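Local coordinates for protein alanine racemase 1 (Caldanaerobacter subterraneus subsp. tengcongensis MB4, PDB 4Y2W) that belongs to the alanine racemase family, forming a two-chain assembly, each chain joining an N-terminal TIM-barrel domain to a smaller, mainly beta C-terminal domain, at residues 66-71 / 91-96; 167-172 / 213-218; 185-190 / 204-209. The protein carries 1 engineered substitution. All blocks are in the same frame, centred on the assembly; numbering follows the deposited sequence.

Interaction 1. Residues 66-71 / 91-96; sequences ATTEEA and PTQLRQ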
loop_
_atom_site.group_PDB
_atom_site.type_symbol
_atom_site.label_atom_id
_atom_site.label_comp_id
_atom_site.label_asym_id
_atom_site.label_seq_id
_atom_site.Cartn_x
_atom_site.Cartn_y
_atom_site.Cartn_z
ATOM N N ALA A 66 6.870 -11.601 9.059
ATOM C CA ALA A 66 6.511 -10.666 10.117
ATOM C C ALA A 66 5.317 -11.129 10.945
ATOM O O ALA A 66 5.329 -10.991 12.168
ATOM C CB ALA A 66 6.229 -9.297 9.521
ATOM N N THR A 67 4.294 -11.673 10.283
ATOM C CA THR A 67 3.016 -11.977 10.937
ATOM C C THR A 67 2.549 -13.427 10.781
ATOM O O THR A 67 3.089 -14.205 9.986
ATOM C CB THR A 67 1.898 -11.056 10.412
ATOM O OG1 THR A 67 1.688 -11.301 9.015
ATOM C CG2 THR A 67 2.261 -9.593 10.621
ATOM N N THR A 68 1.531 -13.768 11.566
ATOM C CA THR A 68 0.894 -15.080 11.526
ATOM C C THR A 68 0.268 -15.364 10.160
ATOM O O THR A 68 0.417 -16.461 9.606
ATOM C CB THR A 68 -0.214 -15.169 12.593
ATOM O OG1 THR A 68 0.281 -14.673 13.842
ATOM C CG2 THR A 68 -0.689 -16.607 12.772
ATOM N N GLU A 69 -0.424 -14.363 9.622
ATOM C CA GLU A 69 -1.154 -14.511 8.366
ATOM C C GLU A 69 -0.183 -14.639 7.194
ATOM O O GLU A 69 -0.464 -15.335 6.214
ATOM C CB GLU A 69 -2.111 -13.333 8.150
ATOM C CG GLU A 69 -3.228 -13.215 9.187
ATOM C CD GLU A 69 -2.812 -12.511 10.475
ATOM O OE1 GLU A 69 -1.624 -12.142 10.611
ATOM O OE2 GLU A 69 -3.676 -12.331 11.362
ATOM N N GLU A 70 0.961 -13.967 7.302
ATOM C CA GLU A 70 2.042 -14.134 6.331
ATOM C C GLU A 70 2.557 -15.566 6.365
ATOM O O GLU A 70 2.754 -16.183 5.321
ATOM C CB GLU A 70 3.189 -13.157 6.603
ATOM C CG GLU A 70 2.929 -11.742 6.109
ATOM C CD GLU A 70 4.102 -10.809 6.358
ATOM O OE1 GLU A 70 5.000 -11.178 7.142
ATOM O OE2 GLU A 70 4.133 -9.707 5.766
ATOM N N ALA A 71 2.763 -16.090 7.570
ATOM C CA ALA A 71 3.211 -17.475 7.745
ATOM C C ALA A 71 2.178 -18.475 7.232
ATOM O O ALA A 71 2.524 -19.438 6.551
ATOM C CB ALA A 71 3.532 -17.750 9.207
ATOM N N PRO A 91 -2.790 -15.282 21.666
ATOM C CA PRO A 91 -3.303 -16.520 22.275
ATOM C C PRO A 91 -4.511 -17.124 21.553
ATOM O O PRO A 91 -4.639 -18.345 21.475
ATOM C CB PRO A 91 -3.697 -16.077 23.686
ATOM C CG PRO A 91 -2.775 -14.949 23.985
ATOM C CD PRO A 91 -2.570 -14.234 22.679
ATOM N N THR A 92 -5.373 -16.262 21.028
ATOM C CA THR A 92 -6.562 -16.681 20.291
ATOM C C THR A 92 -6.258 -17.380 18.955
ATOM O O THR A 92 -7.101 -18.116 18.441
ATOM C CB THR A 92 -7.469 -15.468 20.010
ATOM O OG1 THR A 92 -6.698 -14.430 19.388
ATOM C CG2 THR A 92 -8.082 -14.937 21.307
ATOM N N GLN A 93 -5.071 -17.151 18.395
ATOM C CA GLN A 93 -4.689 -17.737 17.105
ATOM C C GLN A 93 -3.628 -18.837 17.225
ATOM O O GLN A 93 -2.986 -19.190 16.232
ATOM C CB GLN A 93 -4.167 -16.639 16.173
ATOM C CG GLN A 93 -5.138 -15.490 15.949
ATOM C CD GLN A 93 -4.523 -14.351 15.158
ATOM O OE1 GLN A 93 -3.736 -14.570 14.231
ATOM N NE2 GLN A 93 -4.884 -13.121 15.517
ATOM N N LEU A 94 -3.450 -19.386 18.425
ATOM C CA LEU A 94 -2.373 -20.345 18.668
ATOM C C LEU A 94 -2.631 -21.705 18.035
ATOM O O LEU A 94 -1.688 -22.437 17.743
ATOM C CB LEU A 94 -2.125 -20.522 20.168
ATOM C CG LEU A 94 -1.384 -19.382 20.870
ATOM C CD1 LEU A 94 -1.320 -19.645 22.370
ATOM C CD2 LEU A 94 0.015 -19.196 20.300
ATOM N N ARG A 95 -3.900 -22.045 17.828
ATOM C CA ARG A 95 -4.255 -23.335 17.239
ATOM C C ARG A 95 -3.632 -23.507 15.855
ATOM O O ARG A 95 -3.173 -24.591 15.500
ATOM C CB ARG A 95 -5.780 -23.490 17.158
ATOM C CG ARG A 95 -6.242 -24.909 16.850
ATOM C CD ARG A 95 -7.750 -25.066 16.995
ATOM N NE ARG A 95 -8.483 -24.469 15.877
ATOM C CZ ARG A 95 -8.631 -25.026 14.672
ATOM N NH1 ARG A 95 -8.093 -26.212 14.393
ATOM N NH2 ARG A 95 -9.321 -24.385 13.731
ATOM N N GLN A 96 -3.594 -22.418 15.095
ATOM C CA GLN A 96 -3.184 -22.453 13.695
ATOM C C GLN A 96 -1.684 -22.695 13.524
ATOM O O GLN A 96 -1.274 -23.502 12.685
ATOM C CB GLN A 96 -3.588 -21.146 12.998
ATOM C CG GLN A 96 -5.084 -20.849 13.022
ATOM C CD GLN A 96 -5.902 -21.904 12.298
ATOM O OE1 GLN A 96 -6.097 -21.830 11.083
ATOM N NE2 GLN A 96 -6.389 -22.893 13.043
#
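Thr68 and Gln93 make the more buried half of this contact, which bridges the starts of two helices. Gln93 swings its CG to the side of the backbone N (chi1 -56°) and then runs extended, so the amide carries OE1 across to Thr68. There OE1 lies 3.9 Å from Thr68 CB and equally far from the methyl CG2, in a van der Waals approach without a hydrogen bond. Thr68 OG1 bonds Thr89 OG1, and Gln93 NE2 donates to Asp4 O of the second subunit.

The looser half belongs to Glu69, which is only partly buried. Its chain bends at chi2 (83°) and crosses that of Gln93 at about a right angle, bringing OE2 to 3.6 Å from Gln93 OE1. Two acceptors face each other here with no bond between them, and the carboxylate and amide planes are turned 66° apart. Arg7 of the second subunit packs on Glu69.

The start of helix 68-76 is held by a capping box, in which Glu70 N donates to Thr67 OG1 (3.3 Å). In return, Thr67 N reaches Glu70 OE1 from above the carboxylate plane, at 3.3 Å. The same OE1 is met nearly along its C-O axis by Ala66 N (2.7 Å). Glu70 OE2 bonds Gly41 N and makes a salt bridge to Arg369 of the second subunit.

Within the barrel, Ala71 of helix 68-76 packs on strands 62-65 and 83-85, while Leu94 packs on Tyr111 and Leu115 of helix 109-121.

Interaction 2. Residues 167-172 / 213-218; sequences SHFAAA and LNLNYS
Asn214 of helix 209-214 and Ala172 open the contact, but only loosely: Asn214 ND2 stands 4.2 Å from Ala172 O, and no hydrogen bond joins them. One residue on, Leu215 brings the apolar part. Its side chain and that of Phe169 come from opposite directions, and methyl CD2 settles over one face of the phenyl ring, offset toward the rim and 4.2 Å from Phe169 CZ. Tyr217 sets one face of its own ring against Leu215 CB and meets Phe184 edge to face. Ser218 completes the grip on Phe169 by a different route, with CB in the plane of the ring at its edge, 3.7 Å from Phe169 CE2. Its hydroxyl takes the crowded position between backbone N and carbonyl carbon (chi1 61°), from which OG donates to a lone pair of Leu215 O at 2.6 Å. Leu215 O accepts from Ser218 N as well (3.1 Å), closing the turn with two bonds.

His168, beside Phe169, belongs to the pocket of the bound alanine. The loop carrying both residues follows strand 160-166, while Phe169 also packs on Ile206 of strand 203-208 and on Ala211 of helix 209-214.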
loop_
_atom_site.group_PDB
_atom_site.type_symbol
_atom_site.label_atom_id
_atom_site.label_comp_id
_atom_site.label_asym_id
_atom_site.label_seq_id
_atom_site.Cartn_x
_atom_site.Cartn_y
_atom_site.Cartn_z
ATOM N N SER A 167 18.867 -12.515 17.928
ATOM C CA SER A 167 18.819 -11.094 18.251
ATOM C C SER A 167 18.888 -10.300 16.942
ATOM O O SER A 167 18.855 -10.885 15.856
ATOM C CB SER A 167 19.975 -10.721 19.183
ATOM O OG SER A 167 19.798 -9.426 19.730
ATOM N N HIS A 168 18.988 -8.976 17.052
ATOM C CA HIS A 168 18.945 -8.085 15.890
ATOM C C HIS A 168 19.846 -6.870 16.119
ATOM O O HIS A 168 19.787 -6.245 17.182
ATOM C CB HIS A 168 17.498 -7.632 15.652
ATOM C CG HIS A 168 17.222 -7.169 14.254
ATOM N ND1 HIS A 168 16.719 -8.004 13.281
ATOM C CD2 HIS A 168 17.360 -5.954 13.672
ATOM C CE1 HIS A 168 16.571 -7.328 12.155
ATOM N NE2 HIS A 168 16.953 -6.081 12.366
ATOM N N PHE A 169 20.675 -6.542 15.126
ATOM C CA PHE A 169 21.593 -5.403 15.228
ATOM C C PHE A 169 20.846 -4.080 15.074
ATOM O O PHE A 169 20.012 -3.940 14.179
ATOM C CB PHE A 169 22.703 -5.484 14.168
ATOM C CG PHE A 169 23.717 -6.566 14.422
ATOM C CD1 PHE A 169 24.466 -6.577 15.594
ATOM C CD2 PHE A 169 23.942 -7.561 13.481
ATOM C CE1 PHE A 169 25.405 -7.567 15.826
ATOM C CE2 PHE A 169 24.883 -8.554 13.708
ATOM C CZ PHE A 169 25.614 -8.556 14.882
ATOM N N ALA A 170 21.169 -3.113 15.933
ATOM C CA ALA A 170 20.509 -1.806 15.928
ATOM C C ALA A 170 21.105 -0.825 14.920
ATOM O O ALA A 170 20.388 0.027 14.399
ATOM C CB ALA A 170 20.541 -1.195 17.319
ATOM N N ALA A 171 22.405 -0.934 14.651
ATOM C CA ALA A 171 23.085 0.010 13.758
ATOM C C ALA A 171 24.110 -0.666 12.848
ATOM O O ALA A 171 25.212 -0.151 12.654
ATOM C CB ALA A 171 23.743 1.117 14.573
ATOM N N ALA A 172 23.737 -1.811 12.280
ATOM C CA ALA A 172 24.580 -2.498 11.298
ATOM C C ALA A 172 24.522 -1.798 9.935
ATOM O O ALA A 172 25.534 -1.708 9.233
ATOM C CB ALA A 172 24.167 -3.957 11.168
ATOM N N LEU A 213 27.257 -8.715 5.124
ATOM C CA LEU A 213 28.287 -8.176 4.239
ATOM C C LEU A 213 29.556 -7.821 5.010
ATOM O O LEU A 213 30.663 -8.200 4.616
ATOM C CB LEU A 213 27.762 -6.937 3.508
ATOM C CG LEU A 213 26.588 -7.165 2.549
ATOM C CD1 LEU A 213 25.950 -5.841 2.162
ATOM C CD2 LEU A 213 27.030 -7.931 1.309
ATOM N N ASN A 214 29.377 -7.106 6.116
ATOM C CA ASN A 214 30.486 -6.538 6.877
ATOM C C ASN A 214 31.055 -7.505 7.910
ATOM O O ASN A 214 32.239 -7.844 7.878
ATOM C CB ASN A 214 30.019 -5.269 7.598
ATOM C CG ASN A 214 29.483 -4.209 6.652
ATOM O OD1 ASN A 214 29.595 -4.328 5.431
ATOM N ND2 ASN A 214 28.888 -3.162 7.220
ATOM N N LEU A 215 30.195 -7.944 8.821
ATOM C CA LEU A 215 30.612 -8.658 10.026
ATOM C C LEU A 215 30.640 -10.171 9.817
ATOM O O LEU A 215 29.640 -10.853 10.039
ATOM C CB LEU A 215 29.660 -8.310 11.180
ATOM C CG LEU A 215 29.734 -6.916 11.829
ATOM C CD1 LEU A 215 30.145 -5.799 10.884
ATOM C CD2 LEU A 215 28.395 -6.569 12.463
ATOM N N ASN A 216 31.794 -10.697 9.416
ATOM C CA ASN A 216 31.935 -12.135 9.146
ATOM C C ASN A 216 31.707 -13.001 10.396
ATOM O O ASN A 216 31.319 -14.165 10.288
ATOM C CB ASN A 216 33.314 -12.442 8.542
ATOM C CG ASN A 216 33.228 -13.175 7.215
ATOM O OD1 ASN A 216 33.721 -14.297 7.072
ATOM N ND2 ASN A 216 32.604 -12.538 6.229
ATOM N N TYR A 217 31.961 -12.429 11.573
ATOM C CA TYR A 217 31.751 -13.130 12.846
ATOM C C TYR A 217 30.278 -13.354 13.183
ATOM O O TYR A 217 29.932 -14.351 13.818
ATOM C CB TYR A 217 32.445 -12.394 14.004
ATOM C CG TYR A 217 31.974 -10.975 14.274
ATOM C CD1 TYR A 217 30.826 -10.727 15.024
ATOM C CD2 TYR A 217 32.701 -9.881 13.813
ATOM C CE1 TYR A 217 30.403 -9.432 15.281
ATOM C CE2 TYR A 217 32.288 -8.584 14.069
ATOM C CZ TYR A 217 31.141 -8.364 14.804
ATOM O OH TYR A 217 30.732 -7.076 15.060
ATOM N N SER A 218 29.418 -12.431 12.751
ATOM C CA SER A 218 27.983 -12.482 13.070
ATOM C C SER A 218 27.214 -13.621 12.387
ATOM O O SER A 218 26.082 -13.915 12.777
ATOM C CB SER A 218 27.315 -11.145 12.725
ATOM O OG SER A 218 27.424 -10.853 11.343
#

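Interaction 3. Residues 185-190 / 204-209; sequences DKFMNL and KHIANA. With PO4 (phosphate ion), chain C.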
loop_
_atom_site.group_PDB
_atom_site.type_symbol
_atom_site.label_atom_id
_atom_site.label_comp_id
_atom_site.label_asym_id
_atom_site.label_seq_id
_atom_site.Cartn_x
_atom_site.Cartn_y
_atom_site.Cartn_z
ATOM N N ASP A 185 28.773 -9.644 21.496
ATOM C CA ASP A 185 29.371 -10.185 22.720
ATOM C C ASP A 185 28.314 -10.472 23.790
ATOM O O ASP A 185 28.292 -11.568 24.352
ATOM C CB ASP A 185 30.446 -9.235 23.272
ATOM C CG ASP A 185 31.699 -9.185 22.398
ATOM O OD1 ASP A 185 31.800 -9.958 21.421
ATOM O OD2 ASP A 185 32.591 -8.364 22.693
ATOM N N LYS A 186 27.439 -9.504 24.062
ATOM C CA LYS A 186 26.335 -9.705 25.011
ATOM C C LYS A 186 25.556 -10.971 24.683
ATOM O O LYS A 186 25.246 -11.770 25.568
ATOM C CB LYS A 186 25.367 -8.525 24.989
ATOM C CG LYS A 186 25.859 -7.290 25.716
ATOM C CD LYS A 186 24.719 -6.308 25.924
ATOM C CE LYS A 186 25.213 -4.991 26.497
ATOM N NZ LYS A 186 24.099 -4.025 26.695
ATOM N N PHE A 187 25.249 -11.134 23.398
ATOM C CA PHE A 187 24.507 -12.286 22.904
ATOM C C PHE A 187 25.255 -13.580 23.207
ATOM O O PHE A 187 24.706 -14.486 23.833
ATOM C CB PHE A 187 24.267 -12.142 21.394
ATOM C CG PHE A 187 23.304 -13.148 20.827
ATOM C CD1 PHE A 187 22.011 -13.250 21.322
ATOM C CD2 PHE A 187 23.684 -13.977 19.779
ATOM C CE1 PHE A 187 21.124 -14.171 20.797
ATOM C CE2 PHE A 187 22.797 -14.897 19.248
ATOM C CZ PHE A 187 21.516 -14.995 19.757
ATOM N N MET A 188 26.515 -13.651 22.786
ATOM C CA MET A 188 27.342 -14.838 23.024
ATOM C C MET A 188 27.551 -15.104 24.521
ATOM O O MET A 188 27.656 -16.255 24.933
ATOM C CB MET A 188 28.700 -14.708 22.324
ATOM C CG MET A 188 28.646 -14.583 20.803
ATOM S SD MET A 188 27.639 -15.802 19.924
ATOM C CE MET A 188 28.181 -17.322 20.696
ATOM N N ASN A 189 27.596 -14.043 25.325
ATOM C CA ASN A 189 27.744 -14.175 26.778
ATOM C C ASN A 189 26.522 -14.794 27.457
ATOM O O ASN A 189 26.654 -15.500 28.460
ATOM C CB ASN A 189 28.076 -12.820 27.415
ATOM C CG ASN A 189 29.513 -12.381 27.151
ATOM O OD1 ASN A 189 30.193 -12.902 26.261
ATOM N ND2 ASN A 189 29.981 -11.415 27.930
ATOM N N LEU A 190 25.338 -14.531 26.915
ATOM C CA LEU A 190 24.129 -15.204 27.376
ATOM C C LEU A 190 24.128 -16.676 26.956
ATOM O O LEU A 190 23.637 -17.528 27.694
ATOM C CB LEU A 190 22.878 -14.510 26.836
ATOM C CG LEU A 190 21.534 -15.030 27.359
ATOM C CD1 LEU A 190 21.446 -14.884 28.871
ATOM C CD2 LEU A 190 20.381 -14.303 26.685
ATOM N N LYS A 204 21.660 -20.525 16.442
ATOM C CA LYS A 204 22.013 -19.187 16.897
ATOM C C LYS A 204 22.182 -18.316 15.660
ATOM O O LYS A 204 22.911 -18.687 14.733
ATOM C CB LYS A 204 23.317 -19.212 17.701
ATOM C CG LYS A 204 23.358 -20.270 18.800
ATOM C CD LYS A 204 24.635 -20.206 19.627
ATOM C CE LYS A 204 25.880 -20.611 18.847
ATOM N NZ LYS A 204 25.858 -22.037 18.423
ATOM N N HIS A 205 21.502 -17.172 15.637
ATOM C CA HIS A 205 21.586 -16.251 14.500
ATOM C C HIS A 205 21.300 -14.817 14.913
ATOM O O HIS A 205 20.561 -14.569 15.861
ATOM C CB HIS A 205 20.647 -16.683 13.368
ATOM C CG HIS A 205 19.226 -16.896 13.790
ATOM N ND1 HIS A 205 18.193 -16.100 13.349
ATOM C CD2 HIS A 205 18.662 -17.830 14.593
ATOM C CE1 HIS A 205 17.055 -16.527 13.869
ATOM N NE2 HIS A 205 17.313 -17.575 14.627
ATOM N N ILE A 206 21.909 -13.878 14.199
ATOM C CA ILE A 206 21.811 -12.460 14.544
ATOM C C ILE A 206 21.949 -11.509 13.344
ATOM O O ILE A 206 21.431 -10.393 13.375
ATOM C CB ILE A 206 22.859 -12.108 15.628
ATOM C CG1 ILE A 206 22.599 -10.721 16.226
ATOM C CG2 ILE A 206 24.274 -12.203 15.067
ATOM C CD1 ILE A 206 23.370 -10.459 17.503
ATOM N N ALA A 207 22.629 -11.951 12.288
ATOM C CA ALA A 207 22.987 -11.078 11.174
ATOM C C ALA A 207 21.858 -10.877 10.161
ATOM O O ALA A 207 21.319 -11.844 9.613
ATOM C CB ALA A 207 24.221 -11.625 10.470
ATOM N N ASN A 208 21.511 -9.610 9.929
ATOM C CA ASN A 208 20.720 -9.202 8.762
ATOM C C ASN A 208 21.685 -8.801 7.636
ATOM O O ASN A 208 22.901 -8.905 7.808
ATOM C CB ASN A 208 19.757 -8.060 9.123
ATOM C CG ASN A 208 20.470 -6.826 9.667
ATOM O OD1 ASN A 208 21.638 -6.883 10.059
ATOM N ND2 ASN A 208 19.757 -5.702 9.703
ATOM N N ALA A 209 21.160 -8.352 6.498
ATOM C CA ALA A 209 21.990 -8.050 5.314
ATOM C C ALA A 209 23.235 -7.191 5.599
ATOM O O ALA A 209 24.311 -7.453 5.058
ATOM C CB ALA A 209 21.141 -7.399 4.230
HETATM P P PO4 C . 17.156 -7.009 6.097
HETATM O O1 PO4 C . 18.152 -7.408 5.032
HETATM O O2 PO4 C . 17.761 -5.969 7.016
HETATM O O3 PO4 C . 16.775 -8.228 6.907
HETATM O O4 PO4 C . 15.925 -6.427 5.438
#
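Phe187 and Ile206 mark the point where helix 185-190 lies over strand 204-208, their CA atoms 8.8 Å apart. The two axes run almost exactly antiparallel, at 173°, and approach to 10.6 Å, too far for the two backbones to meet, so side chains bridge the gap.

Phe187 does most of the bridging. With CG anti to the backbone N (chi1 -170°), its ring reaches down to the strand and meets two groups obliquely: CD2 lies 4.2 Å from Ile206 CD1, and CZ is 4.0 Å from His205 O. The first is an apolar contact; the second sets the ring against the strand backbone. Next in sequence, Met188 is bent at each of its torsions, and its methyl CE reaches Lys204 CE at 4.4 Å. The ammonium group of that lysine leads away, to a salt bridge with Asp221.

This is the return half of a beta-alpha-beta crossover: strand 160-166 leads out to helix 177-195, which comes back to the parallel strand 203-208, a unit of the TIM barrel. Phe187 also packs on Ile165 of the first strand and so spans both. His205 turns the other way, its ring meeting those of Tyr166 and His129.

Further along the chain, Asn208 takes the N-cap position of helix 209-214. A phosphate ion, probably from the crystallisation liquor, sits at this helix start and is weakly held: Asn208 ND2 donates to O2 at 3.4 Å, and Ala209 N donates to O1 of the phosphate at 3.5 Å. The positive end of the helix dipole would be expected to favour such an anion.

In the fold
All three interactions belong to the eight-stranded parallel barrel of the N-terminal domain. Interaction 1 comes first along the chain and stands apart, its centre 28 Å from that of interaction 2 and 26 Å from that of interaction 3. The latter two have centres only 8 Å apart and touch, Ser218 and Phe169 packing on residues of strand 203-208; in sequence, interaction 3 is nested inside the loop closed by interaction 2. Helix 209-214, which directly follows that strand, ties them further. Interactions 1 and 2 both touch the second subunit, so the dimer surface is reached from two separate places on the barrel, while interaction 3 is internal to one beta-alpha-beta unit.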